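Local structure of Endonuclease/exonuclease/phosphatase domain-containing protein (3L1W) at residues A[156-170]-A[211-223]. The protein is of unknown function but belongs to the endonuclease/exonuclease/phosphatase family of the DNase I-like clan and may act as a 3'-5' RNA exonuclease. Residues are numbered along the deposited sequence; the frame is centred on the assembly and turned at random. Where two conformers were deposited one is given.
Sequences IAQYPTLLMGDFNAE and LEEIDYIYVKGWQ
Strands 161-164 and 215-220 are antiparallel neighbours in one sheet of the DNase I-like fold; the GDFN sequence (165-168) follows the first and D215 opens the second, where the active site lies in relatives. Hydrogen-bonded pairs T161-K220, L163-Y218 and G165-Y216 alternate with non-hydrogen-bonded pairs as far as D166-D215, then F167 N reaches I214 O at 2.8 Å. G165 suits its place because its backbone angles would jam a CB against the preceding carbonyl. D215 OD1 lies 3.3 Å from D166 CB, while each OD2 turns to outside partners, N7 for D166, T198 and H242 for D215. D166 OD1 closes an Asx turn with N168 N. On the face of L163 and Y218, Y216 meets F167 of the following loop edge-to-face, its edge toward the F167 ring, whose CZ touches Y218 CD2 (3.5 Å). K220, extended to CE and bent at chi4 (-77°), is long enough for NZ to bond I156 O (2.8 Å), almost straight on, and Y159 O, from above the carbonyl plane, opposite T161 OG1. The flat W222 indole suits the slot between P160 CB and L162 CD2, the latter making a CH-pi contact. The pairing thus sets D166 beside D215, consistent with the family's metal-dependent chemistry.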
loop_
_atom_site.group_PDB
_atom_site.type_symbol
_atom_site.label_atom_id
_atom_site.label_comp_id
_atom_site.label_asym_id
_atom_site.label_seq_id
_atom_site.Cartn_x
_atom_site.Cartn_y
_atom_site.Cartn_z
ATOM N N ILE A 156 19.308 22.591 10.560
ATOM C CA ILE A 156 19.699 21.656 9.511
ATOM C C ILE A 156 21.129 21.153 9.711
ATOM O O ILE A 156 21.420 19.977 9.510
ATOM C CB ILE A 156 19.560 22.296 8.122
ATOM C CG1 ILE A 156 18.083 22.518 7.799
ATOM C CG2 ILE A 156 20.159 21.406 7.064
ATOM C CD1 ILE A 156 17.874 23.420 6.592
ATOM N N ALA A 157 22.018 22.045 10.118
ATOM C CA ALA A 157 23.405 21.673 10.340
ATOM C C ALA A 157 23.542 20.720 11.525
ATOM O O ALA A 157 24.412 19.850 11.537
ATOM C CB ALA A 157 24.249 22.924 10.562
ATOM N N GLN A 158 22.670 20.887 12.510
ATOM C CA GLN A 158 22.779 20.173 13.777
ATOM C C GLN A 158 22.121 18.789 13.758
ATOM O O GLN A 158 22.597 17.859 14.414
ATOM C CB GLN A 158 22.167 21.030 14.894
ATOM C CG GLN A 158 22.318 20.457 16.297
ATOM C CD GLN A 158 21.836 21.429 17.366
ATOM O OE1 GLN A 158 21.800 21.103 18.556
ATOM N NE2 GLN A 158 21.462 22.634 16.939
ATOM N N TYR A 159 21.027 18.648 13.011
ATOM C CA TYR A 159 20.242 17.416 13.055
ATOM C C TYR A 159 20.093 16.710 11.705
ATOM O O TYR A 159 20.083 17.353 10.654
ATOM C CB TYR A 159 18.817 17.698 13.569
ATOM C CG TYR A 159 18.738 18.433 14.886
ATOM C CD1 TYR A 159 19.026 17.789 16.081
ATOM C CD2 TYR A 159 18.348 19.764 14.937
ATOM C CE1 TYR A 159 18.950 18.462 17.290
ATOM C CE2 TYR A 159 18.271 20.445 16.141
ATOM C CZ TYR A 159 18.567 19.783 17.312
ATOM O OH TYR A 159 18.486 20.448 18.513
ATOM N N PRO A 160 19.924 15.378 11.737
ATOM C CA PRO A 160 19.472 14.687 10.529
ATOM C C PRO A 160 18.155 15.326 10.123
ATOM O O PRO A 160 17.329 15.590 10.998
ATOM C CB PRO A 160 19.212 13.258 11.013
ATOM C CG PRO A 160 20.005 13.124 12.269
ATOM C CD PRO A 160 19.998 14.480 12.901
ATOM N N THR A 161 17.962 15.578 8.833
ATOM C CA THR A 161 16.830 16.393 8.399
ATOM C C THR A 161 16.088 15.746 7.242
ATOM O O THR A 161 16.718 15.177 6.339
ATOM C CB THR A 161 17.298 17.806 7.980
ATOM O OG1 THR A 161 17.860 18.478 9.116
ATOM C CG2 THR A 161 16.125 18.625 7.454
ATOM N N LEU A 162 14.753 15.815 7.295
ATOM C CA LEU A 162 13.873 15.353 6.221
ATOM C C LEU A 162 13.199 16.592 5.638
ATOM O O LEU A 162 12.417 17.267 6.318
ATOM C CB LEU A 162 12.803 14.387 6.752
ATOM C CG LEU A 162 13.328 13.138 7.462
ATOM C CD1 LEU A 162 12.210 12.420 8.227
ATOM C CD2 LEU A 162 13.998 12.206 6.466
ATOM N N LEU A 163 13.544 16.905 4.396
ATOM C CA LEU A 163 13.014 18.070 3.702
ATOM C C LEU A 163 11.996 17.541 2.701
ATOM O O LEU A 163 12.369 16.952 1.684
ATOM C CB LEU A 163 14.156 18.801 2.984
ATOM C CG LEU A 163 13.828 20.031 2.133
ATOM C CD1 LEU A 163 13.403 21.216 3.002
ATOM C CD2 LEU A 163 15.035 20.427 1.260
HETATM N N MSE A 164 10.710 17.726 2.996
HETATM C CA MSE A 164 9.667 16.969 2.298
HETATM C C MSE A 164 8.556 17.863 1.820
HETATM O O MSE A 164 8.067 18.701 2.563
HETATM C CB MSE A 164 9.033 15.949 3.249
HETATM C CG MSE A 164 10.009 15.252 4.148
HETATM SE SE MSE A 164 9.096 14.066 5.404
HETATM C CE MSE A 164 8.484 12.766 4.132
ATOM N N GLY A 165 8.117 17.664 0.590
ATOM C CA GLY A 165 6.916 18.343 0.159
ATOM C C GLY A 165 6.825 18.599 -1.327
ATOM O O GLY A 165 7.466 17.940 -2.145
ATOM N N ASP A 166 6.001 19.580 -1.649
ATOM C CA ASP A 166 5.697 19.924 -3.020
ATOM C C ASP A 166 6.596 21.083 -3.448
ATOM O O ASP A 166 6.404 22.233 -3.025
ATOM C CB ASP A 166 4.218 20.293 -3.104
ATOM C CG ASP A 166 3.777 20.639 -4.510
ATOM O OD1 ASP A 166 4.637 20.832 -5.400
ATOM O OD2 ASP A 166 2.549 20.725 -4.720
ATOM N N PHE A 167 7.596 20.778 -4.270
ATOM C CA PHE A 167 8.563 21.779 -4.713
ATOM C C PHE A 167 8.040 22.572 -5.899
ATOM O O PHE A 167 8.630 23.588 -6.269
ATOM C CB PHE A 167 9.904 21.127 -5.093
ATOM C CG PHE A 167 10.726 20.696 -3.913
ATOM C CD1 PHE A 167 12.040 21.127 -3.766
ATOM C CD2 PHE A 167 10.195 19.856 -2.959
ATOM C CE1 PHE A 167 12.797 20.721 -2.669
ATOM C CE2 PHE A 167 10.946 19.455 -1.863
ATOM C CZ PHE A 167 12.240 19.893 -1.724
ATOM N N ASN A 168 6.947 22.100 -6.506
ATOM C CA ASN A 168 6.440 22.726 -7.728
ATOM C C ASN A 168 7.517 22.850 -8.802
ATOM O O ASN A 168 7.452 23.740 -9.648
ATOM C CB ASN A 168 5.833 24.111 -7.429
ATOM C CG ASN A 168 4.325 24.052 -7.200
ATOM O OD1 ASN A 168 3.600 23.382 -7.943
ATOM N ND2 ASN A 168 3.844 24.768 -6.187
ATOM N N ALA A 169 8.494 21.943 -8.787
ATOM C CA ALA A 169 9.624 22.035 -9.711
ATOM C C ALA A 169 10.066 20.660 -10.175
ATOM O O ALA A 169 10.290 19.778 -9.353
ATOM C CB ALA A 169 10.802 22.754 -9.050
ATOM N N GLU A 170 10.206 20.491 -11.491
ATOM C CA GLU A 170 10.804 19.274 -12.040
ATOM C C GLU A 170 12.301 19.251 -11.709
ATOM O O GLU A 170 12.874 20.269 -11.320
ATOM C CB GLU A 170 10.580 19.177 -13.553
ATOM C CG GLU A 170 9.109 19.267 -13.980
ATOM C CD GLU A 170 8.363 17.941 -13.916
ATOM O OE1 GLU A 170 8.989 16.863 -14.035
ATOM O OE2 GLU A 170 7.125 17.981 -13.762
ATOM N N LEU A 211 3.298 12.057 -15.946
ATOM C CA LEU A 211 3.199 12.598 -14.591
ATOM C C LEU A 211 4.243 13.695 -14.409
ATOM O O LEU A 211 5.325 13.628 -14.988
ATOM C CB LEU A 211 3.438 11.506 -13.565
ATOM C CG LEU A 211 2.413 10.378 -13.629
ATOM C CD1 LEU A 211 2.901 9.178 -12.839
ATOM C CD2 LEU A 211 1.065 10.865 -13.103
ATOM N N GLU A 212 3.913 14.720 -13.629
ATOM C CA GLU A 212 4.917 15.702 -13.243
ATOM C C GLU A 212 5.625 15.242 -11.971
ATOM O O GLU A 212 4.992 14.736 -11.047
ATOM C CB GLU A 212 4.266 17.073 -13.030
ATOM C CG GLU A 212 3.562 17.603 -14.275
ATOM C CD GLU A 212 2.985 18.991 -14.077
ATOM O OE1 GLU A 212 3.485 19.727 -13.202
ATOM O OE2 GLU A 212 2.022 19.342 -14.789
ATOM N N GLU A 213 6.943 15.402 -11.939
ATOM C CA GLU A 213 7.733 15.069 -10.757
ATOM C C GLU A 213 7.958 16.334 -9.944
ATOM O O GLU A 213 8.969 17.029 -10.111
ATOM C CB GLU A 213 9.084 14.471 -11.156
ATOM C CG GLU A 213 8.982 13.172 -11.924
ATOM C CD GLU A 213 10.306 12.724 -12.516
ATOM O OE1 GLU A 213 11.341 13.378 -12.262
ATOM O OE2 GLU A 213 10.302 11.716 -13.250
ATOM N N ILE A 214 7.011 16.644 -9.066
ATOM C CA ILE A 214 7.103 17.897 -8.322
ATOM C C ILE A 214 7.149 17.724 -6.799
ATOM O O ILE A 214 7.503 18.659 -6.084
ATOM C CB ILE A 214 5.986 18.898 -8.720
ATOM C CG1 ILE A 214 4.587 18.308 -8.484
ATOM C CG2 ILE A 214 6.169 19.351 -10.180
ATOM C CD1 ILE A 214 3.457 19.304 -8.809
ATOM N N ASP A 215 6.832 16.523 -6.318
ATOM C CA ASP A 215 6.920 16.230 -4.883
ATOM C C ASP A 215 8.186 15.441 -4.617
ATOM O O ASP A 215 8.543 14.579 -5.413
ATOM C CB ASP A 215 5.711 15.415 -4.436
ATOM C CG ASP A 215 4.412 16.135 -4.690
ATOM O OD1 ASP A 215 4.128 17.103 -3.966
ATOM O OD2 ASP A 215 3.682 15.745 -5.626
ATOM N N TYR A 216 8.846 15.729 -3.496
ATOM C CA TYR A 216 10.152 15.161 -3.175
ATOM C C TYR A 216 10.312 14.867 -1.695
ATOM O O TYR A 216 9.738 15.550 -0.841
ATOM C CB TYR A 216 11.272 16.125 -3.587
ATOM C CG TYR A 216 11.376 16.312 -5.077
ATOM C CD1 TYR A 216 12.328 15.621 -5.819
ATOM C CD2 TYR A 216 10.503 17.155 -5.750
ATOM C CE1 TYR A 216 12.411 15.776 -7.194
ATOM C CE2 TYR A 216 10.568 17.304 -7.119
ATOM C CZ TYR A 216 11.524 16.621 -7.833
ATOM O OH TYR A 216 11.593 16.782 -9.192
ATOM N N ILE A 217 11.117 13.848 -1.406
ATOM C CA ILE A 217 11.589 13.603 -0.057
ATOM C C ILE A 217 13.107 13.659 -0.105
ATOM O O ILE A 217 13.761 12.743 -0.609
ATOM C CB ILE A 217 11.096 12.247 0.492
ATOM C CG1 ILE A 217 9.571 12.248 0.603
ATOM C CG2 ILE A 217 11.736 11.945 1.847
ATOM C CD1 ILE A 217 8.999 10.902 1.121
ATOM N N TYR A 218 13.655 14.760 0.398
ATOM C CA TYR A 218 15.103 14.963 0.445
ATOM C C TYR A 218 15.616 14.618 1.836
ATOM O O TYR A 218 14.980 14.952 2.844
ATOM C CB TYR A 218 15.452 16.421 0.103
ATOM C CG TYR A 218 15.621 16.688 -1.378
ATOM C CD1 TYR A 218 16.803 16.356 -2.023
ATOM C CD2 TYR A 218 14.614 17.303 -2.122
ATOM C CE1 TYR A 218 16.980 16.603 -3.377
ATOM C CE2 TYR A 218 14.777 17.563 -3.483
ATOM C CZ TYR A 218 15.966 17.209 -4.101
ATOM O OH TYR A 218 16.156 17.457 -5.438
ATOM N N VAL A 219 16.769 13.964 1.896
ATOM C CA VAL A 219 17.294 13.507 3.175
ATOM C C VAL A 219 18.713 13.983 3.440
ATOM O O VAL A 219 19.525 14.124 2.521
ATOM C CB VAL A 219 17.227 11.963 3.294
ATOM C CG1 VAL A 219 15.782 11.477 3.137
ATOM C CG2 VAL A 219 18.127 11.298 2.267
ATOM N N LYS A 220 18.992 14.247 4.712
ATOM C CA LYS A 220 20.349 14.507 5.179
ATOM C C LYS A 220 20.537 13.756 6.485
ATOM O O LYS A 220 19.806 13.987 7.449
ATOM C CB LYS A 220 20.596 16.006 5.387
ATOM C CG LYS A 220 21.878 16.337 6.172
ATOM C CD LYS A 220 21.816 17.752 6.704
ATOM C CE LYS A 220 22.873 18.025 7.765
ATOM N NZ LYS A 220 22.512 17.436 9.084
ATOM N N GLY A 221 21.495 12.836 6.503
ATOM C CA GLY A 221 21.792 12.065 7.701
ATOM C C GLY A 221 20.933 10.826 7.871
ATOM O O GLY A 221 20.712 10.367 8.995
ATOM N N TRP A 222 20.439 10.283 6.761
ATOM C CA TRP A 222 19.577 9.102 6.797
ATOM C C TRP A 222 20.015 8.031 5.818
ATOM O O TRP A 222 20.513 8.330 4.738
ATOM C CB TRP A 222 18.129 9.462 6.450
ATOM C CG TRP A 222 17.495 10.426 7.384
ATOM C CD1 TRP A 222 17.499 11.786 7.285
ATOM C CD2 TRP A 222 16.754 10.108 8.564
ATOM N NE1 TRP A 222 16.812 12.337 8.336
ATOM C CE2 TRP A 222 16.339 11.329 9.134
ATOM C CE3 TRP A 222 16.401 8.911 9.196
ATOM C CZ2 TRP A 222 15.590 11.389 10.309
ATOM C CZ3 TRP A 222 15.657 8.974 10.360
ATOM C CH2 TRP A 222 15.260 10.204 10.903
ATOM N N GLN A 223 19.801 6.779 6.200
ATOM C CA GLN A 223 19.881 5.671 5.264
ATOM C C GLN A 223 18.489 5.460 4.689
ATOM O O GLN A 223 17.520 5.360 5.436
ATOM C CB GLN A 223 20.323 4.389 5.964
ATOM C CG GLN A 223 20.425 3.204 5.001
ATOM C CD GLN A 223 20.746 1.889 5.688
ATOM O OE1 GLN A 223 20.631 1.763 6.908
ATOM N NE2 GLN A 223 21.147 0.897 4.900
HETATM O O HOH W 1 11.534 15.878 -13.308
HETATM O O HOH W 2 5.896 20.406 -13.755
#